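Long-range contacts in succinate-semialdehyde dehydrogenase (Synechococcus sp., PDB 4ITB), which probably catalyses the NAD(P)+-dependent oxidation of succinic semialdehyde to succinate: residues 208-213 with 229-234; 86-91 with 135-140; 5-10 with 17-22. All blocks are in the same frame, centred on the assembly; numbering follows the deposited sequence.

Contact 1: residues 208-213 with 229-234; sequences GSEPAG and LELGGS. With NDP (NADPH dihydro-nicotinamide-adenine-dinucleotide phosphate), chain C; SSN (4-oxobutanoic acid), chain D; EDO (1,2-ethanediol), chain L.
Gly208 N donates to Glu230 O (3.1 Å), extending the pairing of strands 201-207 and 227-230, while Leu231 CA lies 3.2 Å from Gly208 O in a CA-H...O contact. Just beyond, the chain turns into helix 210-222, and Leu231 fills the angle between that helix and the strand. Its CG stands anti to the carbonyl carbon (chi1 -49°), which brings Leu231 CD2 to 3.6 Å from Ser209 O and CD1 alongside Glu210 CA. Leu229 reaches Gly213 O with CD1, and Ile224 of the second subunit packs on both leucines. The Glu210 carboxylate forms a salt bridge with Arg432. An ethanediol, probably from the crystallisation liquor, accepts from both Glu210 N and Gly232 N.

Cofactor and substrate meet Ser209 and Glu230. Ser209, at the N-cap of the helix, grips one NADPH phosphate oxygen twice: its N and its OG both donate to NDP O1A, Ser209 OG at 2.6 Å. OG also accepts a weak capping bond from Ala212 N. Glu230, bent at chi2 (-104°), sets Glu230 OE1 to accept from NDP N7N (3.1 Å, 172° at the hydrogen). Glu230 OE2 lies 3.3 Å from SSN C4, the aldehyde carbon, and is salt-bridged to Arg141.

The beta-alpha-beta crossover of strand 201-207, helix 210-222 and strand 227-230 thus joins phosphate and carboxamide binding: the helix start would favour the phosphate charge, and one carboxylate touches both nicotinamide amide and substrate aldehyde.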
loop_
_atom_site.group_PDB
_atom_site.type_symbol
_atom_site.label_atom_id
_atom_site.label_comp_id
_atom_site.label_asym_id
_atom_site.label_seq_id
_atom_site.Cartn_x
_atom_site.Cartn_y
_atom_site.Cartn_z
ATOM N N GLY A 208 -12.457 0.542 10.525
ATOM C CA GLY A 208 -13.674 1.272 10.852
ATOM C C GLY A 208 -14.571 1.514 9.653
ATOM O O GLY A 208 -14.634 0.678 8.753
ATOM N N SER A 209 -15.252 2.657 9.644
ATOM C CA SER A 209 -16.209 3.011 8.588
ATOM C C SER A 209 -15.513 3.566 7.360
ATOM O O SER A 209 -14.391 4.072 7.435
ATOM C CB SER A 209 -17.200 4.076 9.086
ATOM O OG SER A 209 -16.575 5.358 9.204
ATOM N N GLU A 210 -16.206 3.514 6.229
ATOM C CA GLU A 210 -15.660 4.090 5.013
ATOM C C GLU A 210 -15.363 5.592 5.107
ATOM O O GLU A 210 -14.311 6.021 4.639
ATOM C CB GLU A 210 -16.518 3.783 3.777
ATOM C CG GLU A 210 -15.844 4.282 2.503
ATOM C CD GLU A 210 -16.600 3.968 1.247
ATOM O OE1 GLU A 210 -17.337 2.963 1.232
ATOM O OE2 GLU A 210 -16.446 4.730 0.265
ATOM N N PRO A 211 -16.273 6.402 5.687
ATOM C CA PRO A 211 -15.926 7.830 5.736
ATOM C C PRO A 211 -14.656 8.119 6.542
ATOM O O PRO A 211 -13.859 8.975 6.149
ATOM C CB PRO A 211 -17.156 8.469 6.388
ATOM C CG PRO A 211 -18.280 7.545 6.034
ATOM C CD PRO A 211 -17.670 6.166 6.108
ATOM N N ALA A 212 -14.459 7.407 7.644
ATOM C CA ALA A 212 -13.244 7.548 8.431
ATOM C C ALA A 212 -12.031 7.132 7.593
ATOM O O ALA A 212 -11.027 7.845 7.534
ATOM C CB ALA A 212 -13.333 6.715 9.702
ATOM N N GLY A 213 -12.131 5.985 6.931
ATOM C CA GLY A 213 -11.039 5.519 6.088
ATOM C C GLY A 213 -10.692 6.487 4.967
ATOM O O GLY A 213 -9.519 6.758 4.709
ATOM N N LEU A 229 -6.178 -0.088 5.041
ATOM C CA LEU A 229 -7.553 0.147 5.466
ATOM C C LEU A 229 -8.325 -1.161 5.518
ATOM O O LEU A 229 -8.304 -1.945 4.565
ATOM C CB LEU A 229 -8.267 1.074 4.479
ATOM C CG LEU A 229 -7.720 2.488 4.290
ATOM C CD1 LEU A 229 -8.580 3.245 3.306
ATOM C CD2 LEU A 229 -7.658 3.237 5.615
ATOM N N GLU A 230 -9.030 -1.383 6.621
ATOM C CA GLU A 230 -10.013 -2.453 6.686
ATOM C C GLU A 230 -11.326 -1.838 7.109
ATOM O O GLU A 230 -11.492 -1.403 8.251
ATOM C CB GLU A 230 -9.595 -3.559 7.647
ATOM C CG GLU A 230 -10.506 -4.786 7.584
ATOM C CD GLU A 230 -11.461 -4.859 8.757
ATOM O OE1 GLU A 230 -12.646 -4.521 8.575
ATOM O OE2 GLU A 230 -11.017 -5.254 9.854
ATOM N N LEU A 231 -12.254 -1.779 6.174
ATOM C CA LEU A 231 -13.500 -1.108 6.419
ATOM C C LEU A 231 -14.582 -2.188 6.568
ATOM O O LEU A 231 -14.269 -3.343 6.871
ATOM C CB LEU A 231 -13.740 -0.063 5.321
ATOM C CG LEU A 231 -12.481 0.811 5.112
ATOM C CD1 LEU A 231 -12.649 1.787 3.948
ATOM C CD2 LEU A 231 -12.038 1.559 6.391
ATOM N N GLY A 232 -15.835 -1.840 6.390
ATOM C CA GLY A 232 -16.863 -2.836 6.637
ATOM C C GLY A 232 -16.972 -3.905 5.566
ATOM O O GLY A 232 -16.161 -4.000 4.630
ATOM N N GLY A 233 -17.998 -4.729 5.718
ATOM C CA GLY A 233 -18.349 -5.693 4.699
ATOM C C GLY A 233 -19.841 -5.952 4.726
ATOM O O GLY A 233 -20.546 -5.557 5.649
ATOM N N SER A 234 -20.331 -6.610 3.688
ATOM C CA SER A 234 -21.668 -7.174 3.725
ATOM C C SER A 234 -21.523 -8.590 3.208
ATOM O O SER A 234 -22.014 -8.939 2.130
ATOM C CB SER A 234 -22.640 -6.348 2.881
ATOM O OG SER A 234 -23.964 -6.847 3.032
HETATM P PA NDP C . -16.052 5.144 12.772
HETATM O O1A NDP C . -15.449 4.795 11.439
HETATM O O2A NDP C . -16.573 6.538 12.982
HETATM O O5B NDP C . -14.924 4.920 13.900
HETATM C C5B NDP C . -13.724 4.161 13.714
HETATM C C4B NDP C . -12.512 4.939 14.224
HETATM O O4B NDP C . -12.246 6.012 13.316
HETATM C C3B NDP C . -12.712 5.595 15.589
HETATM O O3B NDP C . -11.442 5.660 16.254
HETATM C C2B NDP C . -13.149 6.991 15.194
HETATM O O2B NDP C . -12.911 7.946 16.211
HETATM C C1B NDP C . -12.218 7.240 14.045
HETATM N N9A NDP C . -12.655 8.258 13.085
HETATM C C8A NDP C . -13.912 8.543 12.680
HETATM N N7A NDP C . -13.889 9.528 11.745
HETATM C C5A NDP C . -12.601 9.844 11.535
HETATM C C6A NDP C . -11.860 10.796 10.698
HETATM N N6A NDP C . -12.522 11.615 9.848
HETATM N N1A NDP C . -10.518 10.799 10.807
HETATM C C2A NDP C . -9.846 9.993 11.640
HETATM N N3A NDP C . -10.453 9.115 12.446
HETATM C C4A NDP C . -11.797 9.009 12.423
HETATM O O3 NDP C . -17.231 4.100 13.127
HETATM P PN NDP C . -18.649 4.363 13.875
HETATM O O1N NDP C . -19.275 5.688 13.497
HETATM O O2N NDP C . -18.490 4.003 15.327
HETATM O O5D NDP C . -19.485 3.181 13.172
HETATM C C5D NDP C . -20.225 3.478 11.987
HETATM C C4D NDP C . -20.206 2.289 11.034
HETATM O O4D NDP C . -18.885 2.035 10.542
HETATM C C3D NDP C . -20.619 0.989 11.699
HETATM O O3D NDP C . -22.034 0.824 11.732
HETATM C C2D NDP C . -19.984 -0.027 10.783
HETATM O O2D NDP C . -20.797 -0.144 9.607
HETATM C C1D NDP C . -18.653 0.623 10.417
HETATM N N1N NDP C . -17.580 0.141 11.314
HETATM C C2N NDP C . -16.740 -0.801 10.860
HETATM C C3N NDP C . -15.905 -1.511 11.722
HETATM C C7N NDP C . -14.964 -2.557 11.194
HETATM O O7N NDP C . -14.589 -3.461 11.928
HETATM N N7N NDP C . -14.535 -2.480 9.938
HETATM C C4N NDP C . -15.918 -1.250 13.209
HETATM C C5N NDP C . -16.645 -0.026 13.515
HETATM C C6N NDP C . -17.430 0.616 12.569
HETATM P P2B NDP C . -14.092 8.468 17.166
HETATM O O1X NDP C . -13.390 9.483 18.014
HETATM O O2X NDP C . -15.110 9.099 16.233
HETATM O O3X NDP C . -14.649 7.300 17.923
HETATM C C1 SSN D . -12.244 -9.882 13.181
HETATM O O1 SSN D . -11.000 -9.863 12.968
HETATM C C2 SSN D . -13.146 -8.801 12.688
HETATM O O2 SSN D . -12.747 -10.830 13.830
HETATM C C3 SSN D . -12.582 -7.531 12.150
HETATM C C4 SSN D . -13.538 -6.513 11.608
HETATM O O4 SSN D . -14.629 -6.148 12.384
HETATM C C1 EDO L . -18.469 0.340 6.184
HETATM O O1 EDO L . -17.148 0.553 5.666
HETATM C C2 EDO L . -19.374 1.423 5.610
HETATM O O2 EDO L . -19.026 2.691 6.180
#

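Contact 2: residues 86-91 with 135-140. With SSN (4-oxobutanoic acid), chain D.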
loop_
_atom_site.group_PDB
_atom_site.type_symbol
_atom_site.label_atom_id
_atom_site.label_comp_id
_atom_site.label_asym_id
_atom_site.label_seq_id
_atom_site.Cartn_x
_atom_site.Cartn_y
_atom_site.Cartn_z
ATOM N N ALA A 86 -9.530 -11.313 24.427
ATOM C CA ALA A 86 -8.263 -11.156 25.133
ATOM C C ALA A 86 -7.320 -12.328 24.835
ATOM O O ALA A 86 -6.112 -12.142 24.663
ATOM C CB ALA A 86 -8.503 -11.020 26.623
ATOM N N GLU A 87 -7.867 -13.540 24.764
ATOM C CA GLU A 87 -7.060 -14.702 24.414
ATOM C C GLU A 87 -6.496 -14.602 22.997
ATOM O O GLU A 87 -5.343 -14.952 22.749
ATOM C CB GLU A 87 -7.883 -15.989 24.570
ATOM C CG GLU A 87 -8.313 -16.288 26.002
ATOM C CD GLU A 87 -7.185 -16.760 26.906
ATOM O OE1 GLU A 87 -7.454 -16.969 28.111
ATOM O OE2 GLU A 87 -6.039 -16.927 26.433
ATOM N N LYS A 88 -7.301 -14.114 22.065
ATOM C CA LYS A 88 -6.857 -14.000 20.684
ATOM C C LYS A 88 -5.781 -12.911 20.568
ATOM O O LYS A 88 -4.835 -13.032 19.771
ATOM C CB LYS A 88 -8.055 -13.719 19.774
ATOM C CG LYS A 88 -7.827 -14.014 18.297
ATOM C CD LYS A 88 -9.107 -13.788 17.505
ATOM C CE LYS A 88 -8.910 -14.082 16.034
ATOM N NZ LYS A 88 -10.220 -13.997 15.328
ATOM N N SER A 89 -5.915 -11.859 21.377
ATOM C CA SER A 89 -4.905 -10.813 21.473
ATOM C C SER A 89 -3.565 -11.390 21.939
ATOM O O SER A 89 -2.508 -11.042 21.395
ATOM C CB SER A 89 -5.379 -9.700 22.421
ATOM O OG SER A 89 -6.530 -9.053 21.897
ATOM N N ALA A 90 -3.601 -12.274 22.933
ATOM C CA ALA A 90 -2.381 -12.936 23.391
ATOM C C ALA A 90 -1.794 -13.784 22.266
ATOM O O ALA A 90 -0.576 -13.818 22.061
ATOM C CB ALA A 90 -2.667 -13.800 24.615
ATOM N N LEU A 91 -2.669 -14.462 21.530
ATOM C CA LEU A 91 -2.238 -15.348 20.459
ATOM C C LEU A 91 -1.441 -14.614 19.387
ATOM O O LEU A 91 -0.424 -15.114 18.910
ATOM C CB LEU A 91 -3.451 -16.034 19.833
ATOM C CG LEU A 91 -3.198 -17.214 18.900
ATOM C CD1 LEU A 91 -2.633 -18.388 19.687
ATOM C CD2 LEU A 91 -4.493 -17.595 18.195
ATOM N N PRO A 135 -12.071 -3.977 20.764
ATOM C CA PRO A 135 -11.203 -2.905 21.265
ATOM C C PRO A 135 -9.829 -3.371 21.739
ATOM O O PRO A 135 -8.942 -2.531 21.887
ATOM C CB PRO A 135 -12.017 -2.311 22.418
ATOM C CG PRO A 135 -12.884 -3.441 22.888
ATOM C CD PRO A 135 -13.199 -4.266 21.667
ATOM N N PHE A 136 -9.658 -4.667 21.992
ATOM C CA PHE A 136 -8.327 -5.217 22.271
ATOM C C PHE A 136 -7.715 -5.852 21.023
ATOM O O PHE A 136 -6.586 -5.531 20.634
ATOM C CB PHE A 136 -8.396 -6.258 23.397
ATOM C CG PHE A 136 -8.244 -5.682 24.785
ATOM C CD1 PHE A 136 -9.107 -4.691 25.250
ATOM C CD2 PHE A 136 -7.259 -6.157 25.640
ATOM C CE1 PHE A 136 -8.977 -4.177 26.541
ATOM C CE2 PHE A 136 -7.130 -5.647 26.926
ATOM C CZ PHE A 136 -7.978 -4.656 27.370
ATOM N N TRP A 137 -8.459 -6.762 20.401
ATOM C CA TRP A 137 -7.939 -7.538 19.280
ATOM C C TRP A 137 -7.487 -6.677 18.105
ATOM O O TRP A 137 -6.433 -6.919 17.538
ATOM C CB TRP A 137 -8.979 -8.582 18.856
ATOM C CG TRP A 137 -8.805 -9.139 17.472
ATOM C CD1 TRP A 137 -9.646 -8.968 16.411
ATOM C CD2 TRP A 137 -7.729 -9.966 17.004
ATOM N NE1 TRP A 137 -9.158 -9.635 15.312
ATOM C CE2 TRP A 137 -7.984 -10.253 15.650
ATOM C CE3 TRP A 137 -6.575 -10.489 17.604
ATOM C CZ2 TRP A 137 -7.126 -11.045 14.884
ATOM C CZ3 TRP A 137 -5.722 -11.273 16.841
ATOM C CH2 TRP A 137 -5.998 -11.537 15.493
ATOM N N GLN A 138 -8.272 -5.673 17.727
ATOM C CA GLN A 138 -7.861 -4.836 16.599
ATOM C C GLN A 138 -6.547 -4.135 16.895
ATOM O O GLN A 138 -5.694 -3.975 16.014
ATOM C CB GLN A 138 -8.919 -3.791 16.272
ATOM C CG GLN A 138 -10.279 -4.351 15.983
ATOM C CD GLN A 138 -10.560 -4.441 14.513
ATOM O OE1 GLN A 138 -9.645 -4.549 13.694
ATOM N NE2 GLN A 138 -11.838 -4.385 14.158
ATOM N N VAL A 139 -6.368 -3.732 18.146
ATOM C CA VAL A 139 -5.132 -3.072 18.542
ATOM C C VAL A 139 -3.937 -4.030 18.539
ATOM O O VAL A 139 -2.903 -3.729 17.940
ATOM C CB VAL A 139 -5.265 -2.370 19.906
ATOM C CG1 VAL A 139 -3.957 -1.689 20.274
ATOM C CG2 VAL A 139 -6.403 -1.357 19.868
ATOM N N PHE A 140 -4.073 -5.190 19.179
ATOM C CA PHE A 140 -2.964 -6.128 19.238
ATOM C C PHE A 140 -2.611 -6.713 17.874
ATOM O O PHE A 140 -1.441 -6.987 17.604
ATOM C CB PHE A 140 -3.213 -7.201 20.293
ATOM C CG PHE A 140 -2.949 -6.714 21.688
ATOM C CD1 PHE A 140 -1.648 -6.571 22.146
ATOM C CD2 PHE A 140 -3.989 -6.351 22.532
ATOM C CE1 PHE A 140 -1.385 -6.097 23.419
ATOM C CE2 PHE A 140 -3.730 -5.881 23.813
ATOM C CZ PHE A 140 -2.420 -5.756 24.256
HETATM C C1 SSN D . -12.244 -9.882 13.181
HETATM O O1 SSN D . -11.000 -9.863 12.968
HETATM C C2 SSN D . -13.146 -8.801 12.688
HETATM O O2 SSN D . -12.747 -10.830 13.830
HETATM C C3 SSN D . -12.582 -7.531 12.150
HETATM C C4 SSN D . -13.538 -6.513 11.608
HETATM O O4 SSN D . -14.629 -6.148 12.384
#
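Lys88 and Ser89 of helix 79-103 pack against Trp137 and Phe140 at the beginning of helix 137-148, a buried helix-to-helix contact whose Trp137 side borders the substrate. Lys88 is stretched out fully, CG anti to the backbone N (chi1 -161°), and its methylenes run across one face of the indole. Lys88 CE makes a CH-pi contact 3.9 Å from the centroid of the six-membered ring of Trp137, while Lys88 O approaches Trp137 CZ3 to 3.5 Å. The ammonium end continues past the ring to Ser421 O.

Ser89 fits where the backbones come closest. Ser89 OG bonds to Glu85 O one turn earlier and lies 3.3 Å from Trp137 CA, and Ser89 CB meets Phe140 CD2 at 3.6 Å, obliquely to that ring. The Glu85 carboxylate, through OE2, accepts from the backbone N of Phe136 and of Trp137, tying the two helices by polar bonds beside the apolar ones. Leu60 of helix 46-62 packs on Phe136 and Phe140.

With one face backed by lysine, the indole presents its edge to the ligand, which Ser421 OG also bonds. Trp137 NE1 donates to SSN O1 (3.0 Å, 161°), in the ring plane, and so marks the carboxylate end of the semialdehyde pocket.

Contact 3: residues 5-10 with 17-22; sequences IATINP and QRFKAL
With Ile5 CG1 anti to the carbonyl carbon (chi1 -57°), Ile5 CG2 falls anti to the backbone N and rests on Phe19 CB at 3.8 Å, and the same rotation with an extended chi2 (173°) carries Ile5 CD1 to Ala21 CB at 3.9 Å. The Phe19 side chain crosses that of Ile5 at about a right angle. Its ring offers an edge to segment 5-10: Ile5 O lies in the ring plane, and Thr7 OG1 stands 4.0 Å from Phe19 CE2.

The backbones pair antiparallel. Thr7 N donates to Gln17 O (2.8 Å), and the return bond from Gln17 N to Thr7 O is weak at 3.4 Å. Ala6 and Arg18 form the non-hydrogen-bonded pair between this rung and the next bond, from Phe19 N to Ile5 O at 3.0 Å. In the same pair, a water accepts from Ile5 N and donates to Phe19 O in place of a direct bond.

This is a beta hairpin of strands 6-8 and 15-18, a two-stranded sheet near the N-terminus, well away from the centre of the chain. It lies on helix 162-175, whose Pro162 touches Ile5, Thr7 and Phe19 and whose Leu166 touches Phe19. Thr7 OG1 is hydrogen-bonded to Gln163 of that helix and to Glu74 of helix 64-75.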
loop_
_atom_site.group_PDB
_atom_site.type_symbol
_atom_site.label_atom_id
_atom_site.label_comp_id
_atom_site.label_asym_id
_atom_site.label_seq_id
_atom_site.Cartn_x
_atom_site.Cartn_y
_atom_site.Cartn_z
ATOM N N ILE A 5 -15.121 11.864 24.747
ATOM C CA ILE A 5 -14.378 10.689 25.178
ATOM C C ILE A 5 -14.888 10.279 26.545
ATOM O O ILE A 5 -14.714 10.998 27.532
ATOM C CB ILE A 5 -12.868 10.949 25.237
ATOM C CG1 ILE A 5 -12.360 11.414 23.873
ATOM C CG2 ILE A 5 -12.145 9.681 25.686
ATOM C CD1 ILE A 5 -10.907 11.849 23.881
ATOM N N ALA A 6 -15.537 9.127 26.603
ATOM C CA ALA A 6 -16.221 8.728 27.814
ATOM C C ALA A 6 -16.554 7.251 27.805
ATOM O O ALA A 6 -16.740 6.641 26.739
ATOM C CB ALA A 6 -17.495 9.547 27.985
ATOM N N THR A 7 -16.626 6.683 29.002
ATOM C CA THR A 7 -17.219 5.370 29.195
ATOM C C THR A 7 -18.702 5.581 29.464
ATOM O O THR A 7 -19.082 6.181 30.477
ATOM C CB THR A 7 -16.591 4.632 30.392
ATOM O OG1 THR A 7 -15.183 4.450 30.168
ATOM C CG2 THR A 7 -17.251 3.270 30.599
ATOM N N ILE A 8 -19.530 5.114 28.536
ATOM C CA ILE A 8 -20.971 5.103 28.727
ATOM C C ILE A 8 -21.412 3.663 28.548
ATOM O O ILE A 8 -21.280 3.095 27.461
ATOM C CB ILE A 8 -21.692 6.032 27.737
ATOM C CG1 ILE A 8 -21.185 7.466 27.905
ATOM C CG2 ILE A 8 -23.204 5.974 27.962
ATOM C CD1 ILE A 8 -21.743 8.454 26.889
ATOM N N ASN A 9 -21.894 3.061 29.630
ATOM C CA ASN A 9 -22.245 1.645 29.644
ATOM C C ASN A 9 -23.484 1.411 28.779
ATOM O O ASN A 9 -24.564 1.911 29.101
ATOM C CB ASN A 9 -22.499 1.204 31.087
ATOM C CG ASN A 9 -22.653 -0.298 31.228
ATOM O OD1 ASN A 9 -23.132 -0.979 30.318
ATOM N ND2 ASN A 9 -22.251 -0.825 32.379
ATOM N N PRO A 10 -23.346 0.655 27.674
ATOM C CA PRO A 10 -24.482 0.499 26.754
ATOM C C PRO A 10 -25.590 -0.395 27.297
ATOM O O PRO A 10 -26.676 -0.421 26.717
ATOM C CB PRO A 10 -23.841 -0.143 25.512
ATOM C CG PRO A 10 -22.677 -0.909 26.065
ATOM C CD PRO A 10 -22.136 -0.024 27.169
ATOM N N GLN A 17 -17.554 7.455 33.246
ATOM C CA GLN A 17 -16.345 8.248 33.401
ATOM C C GLN A 17 -16.099 9.071 32.155
ATOM O O GLN A 17 -16.313 8.598 31.042
ATOM C CB GLN A 17 -15.138 7.356 33.677
ATOM C CG GLN A 17 -13.888 8.132 34.078
ATOM C CD GLN A 17 -12.755 7.233 34.521
ATOM O OE1 GLN A 17 -12.936 6.028 34.703
ATOM N NE2 GLN A 17 -11.573 7.819 34.703
ATOM N N ARG A 18 -15.658 10.308 32.345
ATOM C CA ARG A 18 -15.317 11.179 31.234
ATOM C C ARG A 18 -13.824 11.426 31.237
ATOM O O ARG A 18 -13.182 11.385 32.288
ATOM C CB ARG A 18 -16.058 12.503 31.348
ATOM C CG ARG A 18 -17.546 12.349 31.527
ATOM C CD ARG A 18 -18.090 13.544 32.282
ATOM N NE ARG A 18 -19.529 13.451 32.503
ATOM C CZ ARG A 18 -20.438 13.752 31.584
ATOM N NH1 ARG A 18 -21.729 13.648 31.867
ATOM N NH2 ARG A 18 -20.054 14.152 30.379
ATOM N N PHE A 19 -13.278 11.674 30.054
ATOM C CA PHE A 19 -11.850 11.900 29.895
ATOM C C PHE A 19 -11.596 13.175 29.108
ATOM O O PHE A 19 -12.328 13.505 28.178
ATOM C CB PHE A 19 -11.197 10.711 29.175
ATOM C CG PHE A 19 -11.312 9.409 29.922
ATOM C CD1 PHE A 19 -10.255 8.938 30.681
ATOM C CD2 PHE A 19 -12.476 8.659 29.867
ATOM C CE1 PHE A 19 -10.357 7.745 31.377
ATOM C CE2 PHE A 19 -12.587 7.460 30.566
ATOM C CZ PHE A 19 -11.523 7.004 31.316
ATOM N N LYS A 20 -10.549 13.886 29.501
ATOM C CA LYS A 20 -10.117 15.099 28.834
ATOM C C LYS A 20 -9.312 14.712 27.596
ATOM O O LYS A 20 -8.402 13.887 27.684
ATOM C CB LYS A 20 -9.228 15.867 29.814
ATOM C CG LYS A 20 -8.894 17.295 29.464
ATOM C CD LYS A 20 -8.329 17.980 30.712
ATOM C CE LYS A 20 -7.386 19.121 30.377
ATOM N NZ LYS A 20 -8.096 20.266 29.745
ATOM N N ALA A 21 -9.651 15.287 26.450
ATOM C CA ALA A 21 -8.883 15.067 25.231
ATOM C C ALA A 21 -7.546 15.793 25.324
ATOM O O ALA A 21 -7.449 16.858 25.945
ATOM C CB ALA A 21 -9.661 15.560 24.029
ATOM N N LEU A 22 -6.516 15.225 24.713
ATOM C CA LEU A 22 -5.222 15.892 24.625
ATOM C C LEU A 22 -5.347 17.164 23.805
ATOM O O LEU A 22 -6.168 17.241 22.889
ATOM C CB LEU A 22 -4.202 14.989 23.932
ATOM C CG LEU A 22 -3.863 13.645 24.570
ATOM C CD1 LEU A 22 -2.786 12.965 23.754
ATOM C CD2 LEU A 22 -3.418 13.817 26.023
HETATM O O HOH W 1 -14.072 14.298 26.439
#

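Overall arrangement
Contacts 1 and 2 meet at the substrate although their centres are 19 Å apart: 4-oxobutanoic acid spans them, its carboxylate bonded to Trp137, its aldehyde end beside Glu230 and Gln138. They also touch directly, Glu230 OE2 lying 4.1 Å from Gln138 OE1. Cys264 N and Asn133 ND2 supply further hydrogen bonds to the same ligand. Contact 3 stands apart, its centre 23 Å from that of contact 1 and 22 Å from that of contact 2, yet the Ile5 side chain comes within about 6 Å of NADPH, nearest atom to nearest atom. Ser159, whose backbone bonds to Ala6 and whose OG bonds to the cofactor, connects this outer hairpin with the dinucleotide held at 208-213.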